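Local coordinates for protein type III secretion T3S chaperone (Chlamydia trachomatis, PDB 3K29) that is a putative YscO homologue, probably a type III secretion chaperone, that binds copies of itself, at residues V3-K14 and E122-W132. Residues are numbered along the deposited sequence; the frame is centred on the assembly and turned at random.
Sequences VRYPLEPVLSIK and EEKTRLHKEEW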
loop_
_atom_site.group_PDB
_atom_site.type_symbol
_atom_site.label_atom_id
_atom_site.label_comp_id
_atom_site.label_asym_id
_atom_site.label_seq_id
_atom_site.Cartn_x
_atom_site.Cartn_y
_atom_site.Cartn_z
ATOM N N VAL A 3 38.612 5.151 -5.163
ATOM C CA VAL A 3 37.834 6.004 -4.247
ATOM C C VAL A 3 36.335 5.964 -4.610
ATOM O O VAL A 3 35.891 6.614 -5.566
ATOM C CB VAL A 3 38.323 7.487 -4.265
ATOM C CG1 VAL A 3 37.612 8.318 -3.169
ATOM C CG2 VAL A 3 39.874 7.581 -4.181
ATOM N N ARG A 4 35.577 5.187 -3.842
ATOM C CA ARG A 4 34.134 5.069 -3.989
ATOM C C ARG A 4 33.422 6.004 -3.002
ATOM O O ARG A 4 34.039 6.547 -2.085
ATOM C CB ARG A 4 33.722 3.623 -3.710
ATOM C CG ARG A 4 34.694 2.579 -4.224
ATOM C CD ARG A 4 34.372 2.170 -5.644
ATOM N NE ARG A 4 35.167 1.014 -6.039
ATOM C CZ ARG A 4 35.040 0.359 -7.192
ATOM N NH1 ARG A 4 34.133 0.735 -8.089
ATOM N NH2 ARG A 4 35.828 -0.681 -7.443
ATOM N N TYR A 5 32.118 6.171 -3.176
ATOM C CA TYR A 5 31.324 7.039 -2.316
ATOM C C TYR A 5 31.369 6.583 -0.856
ATOM O O TYR A 5 31.099 5.419 -0.582
ATOM C CB TYR A 5 29.877 7.061 -2.816
ATOM C CG TYR A 5 28.950 7.909 -1.997
ATOM C CD1 TYR A 5 29.295 9.206 -1.633
ATOM C CD2 TYR A 5 27.714 7.419 -1.594
ATOM C CE1 TYR A 5 28.443 9.988 -0.877
ATOM C CE2 TYR A 5 26.844 8.194 -0.852
ATOM C CZ TYR A 5 27.225 9.481 -0.489
ATOM O OH TYR A 5 26.361 10.263 0.261
ATOM N N PRO A 6 31.721 7.490 0.085
ATOM C CA PRO A 6 31.908 7.060 1.487
ATOM C C PRO A 6 30.636 6.494 2.102
ATOM O O PRO A 6 30.684 5.682 3.036
ATOM C CB PRO A 6 32.283 8.369 2.188
ATOM C CG PRO A 6 32.983 9.127 1.157
ATOM C CD PRO A 6 32.185 8.878 -0.101
ATOM N N LEU A 7 29.495 6.943 1.592
ATOM C CA LEU A 7 28.230 6.535 2.156
ATOM C C LEU A 7 27.510 5.527 1.229
ATOM O O LEU A 7 26.289 5.356 1.266
ATOM C CB LEU A 7 27.372 7.760 2.535
ATOM C CG LEU A 7 27.842 8.658 3.693
ATOM C CD1 LEU A 7 26.863 9.811 3.848
ATOM C CD2 LEU A 7 27.931 7.898 4.998
ATOM N N GLU A 8 28.306 4.826 0.426
ATOM C CA GLU A 8 27.779 3.745 -0.388
ATOM C C GLU A 8 26.946 2.739 0.441
ATOM O O GLU A 8 25.866 2.327 0.004
ATOM C CB GLU A 8 28.889 3.039 -1.158
ATOM C CG GLU A 8 28.349 2.208 -2.292
ATOM C CD GLU A 8 27.603 3.033 -3.335
ATOM O OE1 GLU A 8 27.784 4.271 -3.401
ATOM O OE2 GLU A 8 26.832 2.427 -4.107
ATOM N N PRO A 9 27.443 2.342 1.637
ATOM C CA PRO A 9 26.642 1.403 2.434
ATOM C C PRO A 9 25.238 1.916 2.825
ATOM O O PRO A 9 24.307 1.114 2.920
ATOM C CB PRO A 9 27.493 1.166 3.664
ATOM C CG PRO A 9 28.944 1.423 3.171
ATOM C CD PRO A 9 28.775 2.591 2.240
ATOM N N VAL A 10 25.099 3.217 3.066
ATOM C CA VAL A 10 23.804 3.822 3.381
ATOM C C VAL A 10 22.922 3.807 2.108
ATOM O O VAL A 10 21.765 3.407 2.165
ATOM C CB VAL A 10 23.972 5.259 3.911
ATOM C CG1 VAL A 10 22.636 5.982 3.974
ATOM C CG2 VAL A 10 24.652 5.249 5.282
ATOM N N LEU A 11 23.481 4.184 0.956
ATOM C CA LEU A 11 22.708 4.149 -0.279
ATOM C C LEU A 11 22.200 2.722 -0.596
ATOM O O LEU A 11 21.000 2.522 -0.881
ATOM C CB LEU A 11 23.526 4.730 -1.430
ATOM C CG LEU A 11 22.911 4.897 -2.829
ATOM C CD1 LEU A 11 21.759 5.907 -2.849
ATOM C CD2 LEU A 11 24.010 5.320 -3.788
ATOM N N SER A 12 23.095 1.738 -0.506
ATOM C CA SER A 12 22.758 0.330 -0.717
ATOM C C SER A 12 21.563 -0.055 0.149
ATOM O O SER A 12 20.549 -0.577 -0.348
ATOM C CB SER A 12 23.973 -0.539 -0.378
ATOM O OG SER A 12 23.928 -1.748 -1.089
ATOM N N ILE A 13 21.656 0.275 1.436
ATOM C CA ILE A 13 20.565 0.022 2.381
ATOM C C ILE A 13 19.241 0.704 2.007
ATOM O O ILE A 13 18.193 0.086 2.111
ATOM C CB ILE A 13 20.979 0.373 3.814
ATOM C CG1 ILE A 13 21.933 -0.704 4.339
ATOM C CG2 ILE A 13 19.735 0.561 4.750
ATOM C CD1 ILE A 13 22.718 -0.273 5.535
ATOM N N LYS A 14 19.310 1.946 1.542
ATOM C CA LYS A 14 18.129 2.743 1.244
ATOM C C LYS A 14 17.406 2.223 -0.013
ATOM O O LYS A 14 16.166 2.304 -0.124
ATOM C CB LYS A 14 18.512 4.200 1.098
ATOM C CG LYS A 14 18.771 4.854 2.463
ATOM C CD LYS A 14 18.861 6.356 2.303
ATOM C CE LYS A 14 18.287 7.126 3.502
ATOM N NZ LYS A 14 18.392 6.449 4.837
ATOM N N GLU A 122 15.877 7.717 -0.046
ATOM C CA GLU A 122 16.845 7.123 -0.952
ATOM C C GLU A 122 17.325 8.185 -1.948
ATOM O O GLU A 122 18.528 8.285 -2.256
ATOM C CB GLU A 122 16.228 5.913 -1.678
ATOM C CG GLU A 122 17.212 5.133 -2.600
ATOM C CD GLU A 122 17.471 5.790 -3.964
ATOM O OE1 GLU A 122 16.573 6.473 -4.528
ATOM O OE2 GLU A 122 18.606 5.616 -4.479
ATOM N N GLU A 123 16.387 8.982 -2.455
ATOM C CA GLU A 123 16.755 10.009 -3.399
ATOM C C GLU A 123 17.620 11.119 -2.786
ATOM O O GLU A 123 18.518 11.630 -3.445
ATOM C CB GLU A 123 15.519 10.600 -4.067
ATOM C CG GLU A 123 15.872 11.646 -5.094
ATOM C CD GLU A 123 16.428 11.042 -6.389
ATOM O OE1 GLU A 123 16.392 11.756 -7.402
ATOM O OE2 GLU A 123 16.876 9.862 -6.410
ATOM N N LYS A 124 17.344 11.512 -1.548
ATOM C CA LYS A 124 18.242 12.430 -0.845
ATOM C C LYS A 124 19.690 11.888 -0.823
ATOM O O LYS A 124 20.616 12.616 -1.150
ATOM C CB LYS A 124 17.741 12.721 0.572
ATOM C CG LYS A 124 18.519 13.830 1.336
ATOM C CD LYS A 124 17.789 14.221 2.638
ATOM C CE LYS A 124 16.648 15.223 2.382
ATOM N NZ LYS A 124 15.393 14.910 3.137
ATOM N N THR A 125 19.869 10.615 -0.456
ATOM C CA THR A 125 21.199 9.983 -0.464
ATOM C C THR A 125 21.807 9.858 -1.864
ATOM O O THR A 125 23.001 10.116 -2.015
ATOM C CB THR A 125 21.224 8.618 0.279
ATOM O OG1 THR A 125 20.736 8.825 1.606
ATOM C CG2 THR A 125 22.690 8.007 0.334
ATOM N N ARG A 126 20.994 9.490 -2.863
ATOM C CA ARG A 126 21.463 9.412 -4.239
ATOM C C ARG A 126 21.999 10.798 -4.686
ATOM O O ARG A 126 23.075 10.905 -5.278
ATOM C CB ARG A 126 20.349 8.893 -5.169
ATOM C CG ARG A 126 20.831 8.435 -6.557
ATOM C CD ARG A 126 19.800 8.712 -7.657
ATOM N NE ARG A 126 19.396 10.127 -7.672
ATOM C CZ ARG A 126 20.086 11.117 -8.242
ATOM N NH1 ARG A 126 21.230 10.869 -8.880
ATOM N NH2 ARG A 126 19.636 12.363 -8.165
ATOM N N LEU A 127 21.261 11.857 -4.361
ATOM C CA LEU A 127 21.673 13.201 -4.717
ATOM C C LEU A 127 23.005 13.557 -4.054
ATOM O O LEU A 127 23.863 14.215 -4.672
ATOM C CB LEU A 127 20.602 14.231 -4.359
ATOM C CG LEU A 127 20.813 15.577 -5.082
ATOM C CD1 LEU A 127 20.568 15.469 -6.602
ATOM C CD2 LEU A 127 19.957 16.682 -4.482
ATOM N N HIS A 128 23.181 13.135 -2.801
ATOM C CA HIS A 128 24.444 13.436 -2.103
ATOM C C HIS A 128 25.636 12.663 -2.669
ATOM O O HIS A 128 26.762 13.153 -2.601
ATOM C CB HIS A 128 24.359 13.238 -0.586
ATOM C CG HIS A 128 23.384 14.141 0.094
ATOM N ND1 HIS A 128 22.892 15.285 -0.493
ATOM C CD2 HIS A 128 22.810 14.068 1.320
ATOM C CE1 HIS A 128 22.049 15.875 0.336
ATOM N NE2 HIS A 128 21.982 15.158 1.443
ATOM N N LYS A 129 25.393 11.451 -3.182
ATOM C CA LYS A 129 26.409 10.667 -3.908
ATOM C C LYS A 129 26.822 11.364 -5.197
ATOM O O LYS A 129 28.007 11.403 -5.567
ATOM C CB LYS A 129 25.884 9.269 -4.234
ATOM C CG LYS A 129 26.622 8.624 -5.352
ATOM C CD LYS A 129 26.731 7.167 -5.129
ATOM C CE LYS A 129 27.580 6.571 -6.199
ATOM N NZ LYS A 129 27.138 5.177 -6.349
ATOM N N GLU A 130 25.820 11.892 -5.891
ATOM C CA GLU A 130 26.051 12.650 -7.078
ATOM C C GLU A 130 26.917 13.868 -6.773
ATOM O O GLU A 130 27.886 14.137 -7.483
ATOM C CB GLU A 130 24.722 13.091 -7.665
ATOM C CG GLU A 130 24.796 13.417 -9.105
ATOM C CD GLU A 130 23.414 13.639 -9.676
ATOM O OE1 GLU A 130 22.980 12.787 -10.486
ATOM O OE2 GLU A 130 22.758 14.644 -9.291
ATOM N N GLU A 131 26.575 14.593 -5.711
ATOM C CA GLU A 131 27.311 15.812 -5.369
ATOM C C GLU A 131 28.686 15.520 -4.771
ATOM O O GLU A 131 29.603 16.305 -4.968
ATOM C CB GLU A 131 26.508 16.713 -4.444
ATOM C CG GLU A 131 25.236 17.218 -5.073
ATOM C CD GLU A 131 24.283 17.759 -4.052
ATOM O OE1 GLU A 131 24.478 17.446 -2.851
ATOM O OE2 GLU A 131 23.336 18.494 -4.447
ATOM N N TRP A 132 28.830 14.402 -4.060
ATOM C CA TRP A 132 30.156 13.970 -3.582
ATOM C C TRP A 132 31.056 13.663 -4.782
ATOM O O TRP A 132 32.189 14.123 -4.853
ATOM C CB TRP A 132 30.065 12.735 -2.685
ATOM C CG TRP A 132 31.411 12.058 -2.530
ATOM C CD1 TRP A 132 32.367 12.336 -1.589
ATOM C CD2 TRP A 132 31.956 11.019 -3.374
ATOM N NE1 TRP A 132 33.471 11.552 -1.801
ATOM C CE2 TRP A 132 33.252 10.732 -2.886
ATOM C CE3 TRP A 132 31.469 10.309 -4.499
ATOM C CZ2 TRP A 132 34.072 9.743 -3.461
ATOM C CZ3 TRP A 132 32.288 9.341 -5.108
ATOM C CH2 TRP A 132 33.576 9.056 -4.566
#
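Tyr5 lies between its own turn and Lys129, with Leu7 N over one ring face and Lys129 CA over the other, a CH-pi contact 3.7 Å from the ring centroid. Lys129 can be followed outward. Its CB packs on the same face, 3.7 Å from Tyr5 CE2. CG continues along the ring at looser range. Lys129 CD reaches Leu11 CD2 at 3.6 Å and also lies against Glu8 OE1. CE lies beside Glu8 OE1 and, more loosely, Tyr5 CB. Lys129 NZ ends in a salt bridge to Glu8 OE1 (3.2 Å), approaching OE1 on its syn side, 24° out of the carboxylate plane. A bend at chi2 of Glu8 (61°) brings its carboxylate back to the lysine, near the Tyr5 ring edge. Trp132 receives Tyr5 CA over its six-membered ring and Pro6 CD over its five-membered ring, the latter 3.5 Å from the centroid; Val3 CG1 adds apolar contact at CZ2. About one turn after Glu8, Leu11 is a knob in the hole formed by Glu122, Thr125, Arg126 and Lys129. The N-terminal turn and the start of helix 8-66 thus pack on helix 70-160 in an antiparallel helical hairpin, the axes of 8-14 and 122-132 crossing at -147°, where Glu122 also touches Lys15 and Val18.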